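Local coordinates for putative oxidoreductase (Klebsiella pneumoniae subsp. pneumoniae MGH 78578, PDB 3E82), which probably catalyses an NAD(P)-dependent oxidation or reduction, as in other members of the Gfo/Idh/MocA family, at residues L102-A107 with V326-E331; Q196-N201 with Q343-S348. All coordinates share one frame; numbering follows the deposited sequence.

In the fold
Contacts 1 and 2 have their centres about 12 Å apart on the same side of the chain's centre, and their segments alternate along the sequence: 102-107, 196-201, 326-331, 343-348. Contact 1 sets the start of helix 104-116, in the Rossmann-fold region, against helix 320-339 of the C-terminal alpha/beta region. Contact 2 lies within that C-terminal region, where the chain after helix 320-339 touches strand 197-203, an outermost strand of the mixed sheet in this chain, at one beta bridge and then leaves it. Packing joins the two: Met104 and Ala328 touch Leu347, and Leu345 touches Val329. Helix 320-339 and the segment that follows it thus join the Rossmann-fold region, the probable nucleotide-binding part, to the mixed sheet.

Contact 1 (L102-A107 with V326-E331)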
loop_
_atom_site.group_PDB
_atom_site.type_symbol
_atom_site.label_atom_id
_atom_site.label_comp_id
_atom_site.label_asym_id
_atom_site.label_seq_id
_atom_site.Cartn_x
_atom_site.Cartn_y
_atom_site.Cartn_z
ATOM N N LEU B 102 2.324 -15.705 -24.452
ATOM C CA LEU B 102 2.791 -14.325 -24.450
ATOM C C LEU B 102 1.642 -13.331 -24.578
ATOM O O LEU B 102 1.796 -12.162 -24.231
ATOM C CB LEU B 102 3.838 -14.120 -25.547
ATOM C CG LEU B 102 5.086 -14.990 -25.336
ATOM C CD1 LEU B 102 6.131 -14.658 -26.390
ATOM C CD2 LEU B 102 5.655 -14.747 -23.937
ATOM N N ASP B 103 0.494 -13.785 -25.077
ATOM C CA ASP B 103 -0.676 -12.917 -25.183
ATOM C C ASP B 103 -1.939 -13.714 -24.918
ATOM O O ASP B 103 -1.931 -14.942 -24.984
ATOM C CB ASP B 103 -0.758 -12.190 -26.540
ATOM C CG ASP B 103 -1.082 -13.113 -27.711
ATOM O OD1 ASP B 103 -1.634 -14.216 -27.513
ATOM O OD2 ASP B 103 -0.796 -12.702 -28.857
HETATM N N MSE B 104 -3.030 -13.020 -24.625
HETATM C CA MSE B 104 -4.270 -13.705 -24.301
HETATM C C MSE B 104 -4.971 -14.488 -25.402
HETATM O O MSE B 104 -5.577 -15.523 -25.123
HETATM C CB MSE B 104 -5.229 -12.724 -23.642
HETATM C CG MSE B 104 -4.701 -12.273 -22.288
HETATM SE SE MSE B 104 -5.939 -11.147 -21.358
HETATM C CE MSE B 104 -7.191 -12.513 -20.770
ATOM N N GLN B 105 -4.894 -14.032 -26.650
ATOM C CA GLN B 105 -5.565 -14.798 -27.689
ATOM C C GLN B 105 -4.955 -16.200 -27.822
ATOM O O GLN B 105 -5.684 -17.173 -27.966
ATOM C CB GLN B 105 -5.564 -14.054 -29.043
ATOM C CG GLN B 105 -4.295 -14.099 -29.859
ATOM C CD GLN B 105 -4.544 -13.749 -31.340
ATOM O OE1 GLN B 105 -5.168 -12.736 -31.658
ATOM N NE2 GLN B 105 -4.048 -14.592 -32.239
ATOM N N GLU B 106 -3.631 -16.320 -27.743
ATOM C CA GLU B 106 -3.016 -17.639 -27.853
ATOM C C GLU B 106 -3.393 -18.486 -26.641
ATOM O O GLU B 106 -3.593 -19.695 -26.763
ATOM C CB GLU B 106 -1.495 -17.539 -27.978
ATOM C CG GLU B 106 -1.042 -16.690 -29.163
ATOM C CD GLU B 106 0.132 -17.295 -29.922
ATOM O OE1 GLU B 106 1.013 -17.916 -29.283
ATOM O OE2 GLU B 106 0.177 -17.135 -31.164
ATOM N N ALA B 107 -3.498 -17.858 -25.472
ATOM C CA ALA B 107 -3.891 -18.604 -24.279
ATOM C C ALA B 107 -5.286 -19.181 -24.551
ATOM O O ALA B 107 -5.541 -20.360 -24.326
ATOM C CB ALA B 107 -3.928 -17.681 -23.062
ATOM N N VAL B 326 -5.306 -14.576 -14.404
ATOM C CA VAL B 326 -4.105 -13.914 -13.887
ATOM C C VAL B 326 -3.552 -12.995 -14.973
ATOM O O VAL B 326 -3.189 -11.848 -14.712
ATOM C CB VAL B 326 -3.023 -14.943 -13.502
ATOM C CG1 VAL B 326 -1.677 -14.240 -13.262
ATOM C CG2 VAL B 326 -3.460 -15.708 -12.263
HETATM N N MSE B 327 -3.500 -13.506 -16.203
HETATM C CA MSE B 327 -2.986 -12.719 -17.318
HETATM C C MSE B 327 -3.838 -11.469 -17.511
HETATM O O MSE B 327 -3.316 -10.393 -17.779
HETATM C CB MSE B 327 -2.976 -13.552 -18.609
HETATM C CG MSE B 327 -1.918 -14.648 -18.641
HETATM SE SE MSE B 327 -1.887 -15.566 -20.371
HETATM C CE MSE B 327 -1.599 -14.010 -21.500
ATOM N N ALA B 328 -5.148 -11.615 -17.355
ATOM C CA ALA B 328 -6.058 -10.487 -17.523
ATOM C C ALA B 328 -5.756 -9.385 -16.510
ATOM O O ALA B 328 -5.691 -8.203 -16.861
ATOM C CB ALA B 328 -7.491 -10.953 -17.377
ATOM N N VAL B 329 -5.561 -9.778 -15.257
ATOM C CA VAL B 329 -5.254 -8.817 -14.194
ATOM C C VAL B 329 -3.880 -8.202 -14.447
ATOM O O VAL B 329 -3.682 -6.993 -14.322
ATOM C CB VAL B 329 -5.245 -9.513 -12.809
ATOM C CG1 VAL B 329 -4.785 -8.535 -11.731
ATOM C CG2 VAL B 329 -6.643 -10.056 -12.498
ATOM N N LEU B 330 -2.932 -9.056 -14.805
ATOM C CA LEU B 330 -1.576 -8.622 -15.079
ATOM C C LEU B 330 -1.583 -7.508 -16.130
ATOM O O LEU B 330 -0.995 -6.448 -15.925
ATOM C CB LEU B 330 -0.751 -9.815 -15.576
ATOM C CG LEU B 330 0.760 -9.716 -15.390
ATOM C CD1 LEU B 330 1.088 -9.839 -13.906
ATOM C CD2 LEU B 330 1.456 -10.832 -16.196
ATOM N N GLU B 331 -2.263 -7.747 -17.246
ATOM C CA GLU B 331 -2.334 -6.764 -18.319
ATOM C C GLU B 331 -3.158 -5.539 -17.944
ATOM O O GLU B 331 -2.804 -4.421 -18.300
ATOM C CB GLU B 331 -2.899 -7.418 -19.583
ATOM C CG GLU B 331 -2.073 -8.632 -20.016
ATOM C CD GLU B 331 -2.473 -9.174 -21.371
ATOM O OE1 GLU B 331 -3.519 -8.741 -21.900
ATOM O OE2 GLU B 331 -1.736 -10.040 -21.896
HETATM O O HOH W 1 -2.586 -10.339 -24.400
#
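One water molecule joins Met104 to Glu331: it accepts from Met104 N at 2.7 Å and donates to Glu331 OE2 at 2.7 Å. The carboxylate reaches it from the helix 320-339 side, and its other oxygen, Glu331 OE1, lies 3.5 Å from Met104 SE. The side chains of Met104 and Glu331, the first a selenomethionine, run past each other in opposite directions, which lays the carboxylate beside the CG-SE part of Met104.

Met327, also a selenomethionine, comes from the neighbouring turn of its helix. Its chain is straight as far as SE and then bends (chi3 56°), bringing CE to 3.6 Å from Met104 CG and close to the backbone where Asp103 joins Met104. Ala107 CB meets the selenium of Met327 at 4.0 Å. Helix 104-116 of the Rossmann-fold region thereby presents its N-terminal turn to helix 320-339 of the C-terminal alpha/beta region, an interdomain contact with no direct hydrogen bond between the two segments.

Asp103 is the N-cap of helix 104-116. Its OD1 accepts from Glu106 N at 2.9 Å, nearly straight at 166°. The water-bound Met104 N belongs to the same first turn, so the helix dipole probably favours the nearby carboxylate of Glu331. Thr101 OG1 bonds to Asp103 O, and Leu324 adds to the packing round Met104 and Ala107. Met104 also bends at chi3 (76°), and this turns its CE onto Ala328 CB, 3.7 Å away.

Contact 2 (Q196-N201 with Q343-S348); sequences QSVQGN and QTLDLS
Val198 and Gln343 form an antiparallel hydrogen-bonded pair, a single beta bridge that sets the chain after helix 320-339 against strand 197-203, at the margin of the mixed sheet of the C-terminal alpha/beta region. Val198 N donates to Gln343 O at 2.6 Å, in the carbonyl plane and with an N-H...O angle of 160°. In the return bond Gln343 N reaches Val198 O at 2.8 Å, with the donor tilted 18° from that carbonyl's plane. Both backbone N-H groups and both carbonyls of the pair are therefore used within the bridge.

On its other side strand 197-203 bonds to strand 214-220, where Gln196 and Ser197 both face Asn220 in a classic beta bulge and Ser197 OG is held by Asn220 ND2. Gln343 sends its amide away from the strand on a chain bent at chi2 (-73°): NE2 bonds to Met341 O and OE1 to Arg335 NE, so both ends of the amide have partners. Further along the strand, Asn201 uses both ends of its amide across the dimer interface, OD1 with Lys225 NZ and ND2 with Asn220 OD1, both of the second subunit.

Thr344 CG2 lies beside the carbonyl oxygen Gln196 O, a van der Waals approach at 3.7 Å. Leu345, backed by helix 320-339, supplies the one apolar pair of side chains between the segments: it crosses Val198 at about a right angle, and Val198 CG2 meets Leu345 CD2 at 3.6 Å.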
loop_
_atom_site.group_PDB
_atom_site.type_symbol
_atom_site.label_atom_id
_atom_site.label_comp_id
_atom_site.label_asym_id
_atom_site.label_seq_id
_atom_site.Cartn_x
_atom_site.Cartn_y
_atom_site.Cartn_z
ATOM N N GLN B 196 -13.494 -6.283 -9.307
ATOM C CA GLN B 196 -14.361 -5.490 -10.165
ATOM C C GLN B 196 -13.539 -4.582 -11.075
ATOM O O GLN B 196 -13.929 -4.316 -12.211
ATOM C CB GLN B 196 -15.318 -4.648 -9.326
ATOM C CG GLN B 196 -16.357 -3.901 -10.154
ATOM C CD GLN B 196 -17.553 -3.479 -9.330
ATOM O OE1 GLN B 196 -18.113 -4.285 -8.593
ATOM N NE2 GLN B 196 -17.959 -2.224 -9.457
ATOM N N SER B 197 -12.405 -4.098 -10.572
ATOM C CA SER B 197 -11.530 -3.233 -11.362
ATOM C C SER B 197 -10.093 -3.336 -10.867
ATOM O O SER B 197 -9.840 -3.791 -9.754
ATOM C CB SER B 197 -12.003 -1.783 -11.298
ATOM O OG SER B 197 -11.783 -1.225 -10.018
ATOM N N VAL B 198 -9.155 -2.920 -11.704
ATOM C CA VAL B 198 -7.738 -2.993 -11.370
ATOM C C VAL B 198 -7.080 -1.643 -11.587
ATOM O O VAL B 198 -7.287 -0.993 -12.614
ATOM C CB VAL B 198 -7.016 -4.052 -12.252
ATOM C CG1 VAL B 198 -5.535 -4.060 -11.955
ATOM C CG2 VAL B 198 -7.607 -5.430 -12.005
ATOM N N GLN B 199 -6.290 -1.215 -10.613
ATOM C CA GLN B 199 -5.598 0.054 -10.719
ATOM C C GLN B 199 -4.112 -0.243 -10.552
ATOM O O GLN B 199 -3.717 -1.006 -9.671
ATOM C CB GLN B 199 -6.112 1.015 -9.638
ATOM C CG GLN B 199 -5.667 2.454 -9.786
ATOM C CD GLN B 199 -4.287 2.690 -9.214
ATOM O OE1 GLN B 199 -3.978 2.204 -8.124
ATOM N NE2 GLN B 199 -3.451 3.452 -9.931
ATOM N N GLY B 200 -3.285 0.343 -11.407
ATOM C CA GLY B 200 -1.867 0.074 -11.308
ATOM C C GLY B 200 -0.934 1.265 -11.397
ATOM O O GLY B 200 -1.220 2.254 -12.064
ATOM N N ASN B 201 0.200 1.143 -10.720
ATOM C CA ASN B 201 1.229 2.175 -10.712
ATOM C C ASN B 201 2.536 1.389 -10.770
ATOM O O ASN B 201 2.923 0.740 -9.788
ATOM C CB ASN B 201 1.147 2.988 -9.421
ATOM C CG ASN B 201 1.914 4.294 -9.505
ATOM O OD1 ASN B 201 2.982 4.371 -10.127
ATOM N ND2 ASN B 201 1.381 5.326 -8.870
ATOM N N GLN B 343 -8.920 0.072 -14.618
ATOM C CA GLN B 343 -9.262 -0.875 -15.677
ATOM C C GLN B 343 -10.125 -2.053 -15.236
ATOM O O GLN B 343 -10.119 -2.441 -14.070
ATOM C CB GLN B 343 -7.969 -1.425 -16.298
ATOM C CG GLN B 343 -6.980 -0.386 -16.819
ATOM C CD GLN B 343 -7.444 0.277 -18.109
ATOM O OE1 GLN B 343 -8.021 -0.375 -18.980
ATOM N NE2 GLN B 343 -7.182 1.572 -18.242
ATOM N N THR B 344 -10.867 -2.627 -16.180
ATOM C CA THR B 344 -11.693 -3.801 -15.900
ATOM C C THR B 344 -10.987 -4.962 -16.604
ATOM O O THR B 344 -10.065 -4.727 -17.378
ATOM C CB THR B 344 -13.146 -3.617 -16.420
ATOM O OG1 THR B 344 -13.131 -3.137 -17.771
ATOM C CG2 THR B 344 -13.895 -2.616 -15.548
ATOM N N LEU B 345 -11.378 -6.204 -16.337
ATOM C CA LEU B 345 -10.700 -7.345 -16.967
ATOM C C LEU B 345 -11.290 -7.749 -18.317
ATOM O O LEU B 345 -12.508 -7.738 -18.504
ATOM C CB LEU B 345 -10.716 -8.559 -16.033
ATOM C CG LEU B 345 -10.287 -8.346 -14.577
ATOM C CD1 LEU B 345 -10.234 -9.692 -13.874
ATOM C CD2 LEU B 345 -8.924 -7.667 -14.521
ATOM N N ASP B 346 -10.421 -8.115 -19.255
ATOM C CA ASP B 346 -10.874 -8.515 -20.581
ATOM C C ASP B 346 -11.106 -10.022 -20.665
ATOM O O ASP B 346 -10.322 -10.751 -21.278
ATOM C CB ASP B 346 -9.864 -8.074 -21.645
ATOM C CG ASP B 346 -10.364 -8.314 -23.061
ATOM O OD1 ASP B 346 -11.587 -8.534 -23.238
ATOM O OD2 ASP B 346 -9.534 -8.272 -23.997
ATOM N N LEU B 347 -12.188 -10.471 -20.034
ATOM C CA LEU B 347 -12.582 -11.880 -20.006
ATOM C C LEU B 347 -14.035 -11.954 -20.479
ATOM O O LEU B 347 -14.839 -11.080 -20.161
ATOM C CB LEU B 347 -12.492 -12.441 -18.582
ATOM C CG LEU B 347 -11.149 -12.428 -17.844
ATOM C CD1 LEU B 347 -11.351 -12.762 -16.357
ATOM C CD2 LEU B 347 -10.211 -13.430 -18.495
ATOM N N SER B 348 -14.367 -12.993 -21.236
ATOM C CA SER B 348 -15.720 -13.161 -21.744
ATOM C C SER B 348 -16.692 -13.609 -20.652
ATOM O O SER B 348 -16.286 -13.984 -19.553
ATOM C CB SER B 348 -15.720 -14.187 -22.870
ATOM O OG SER B 348 -15.376 -15.466 -22.377
#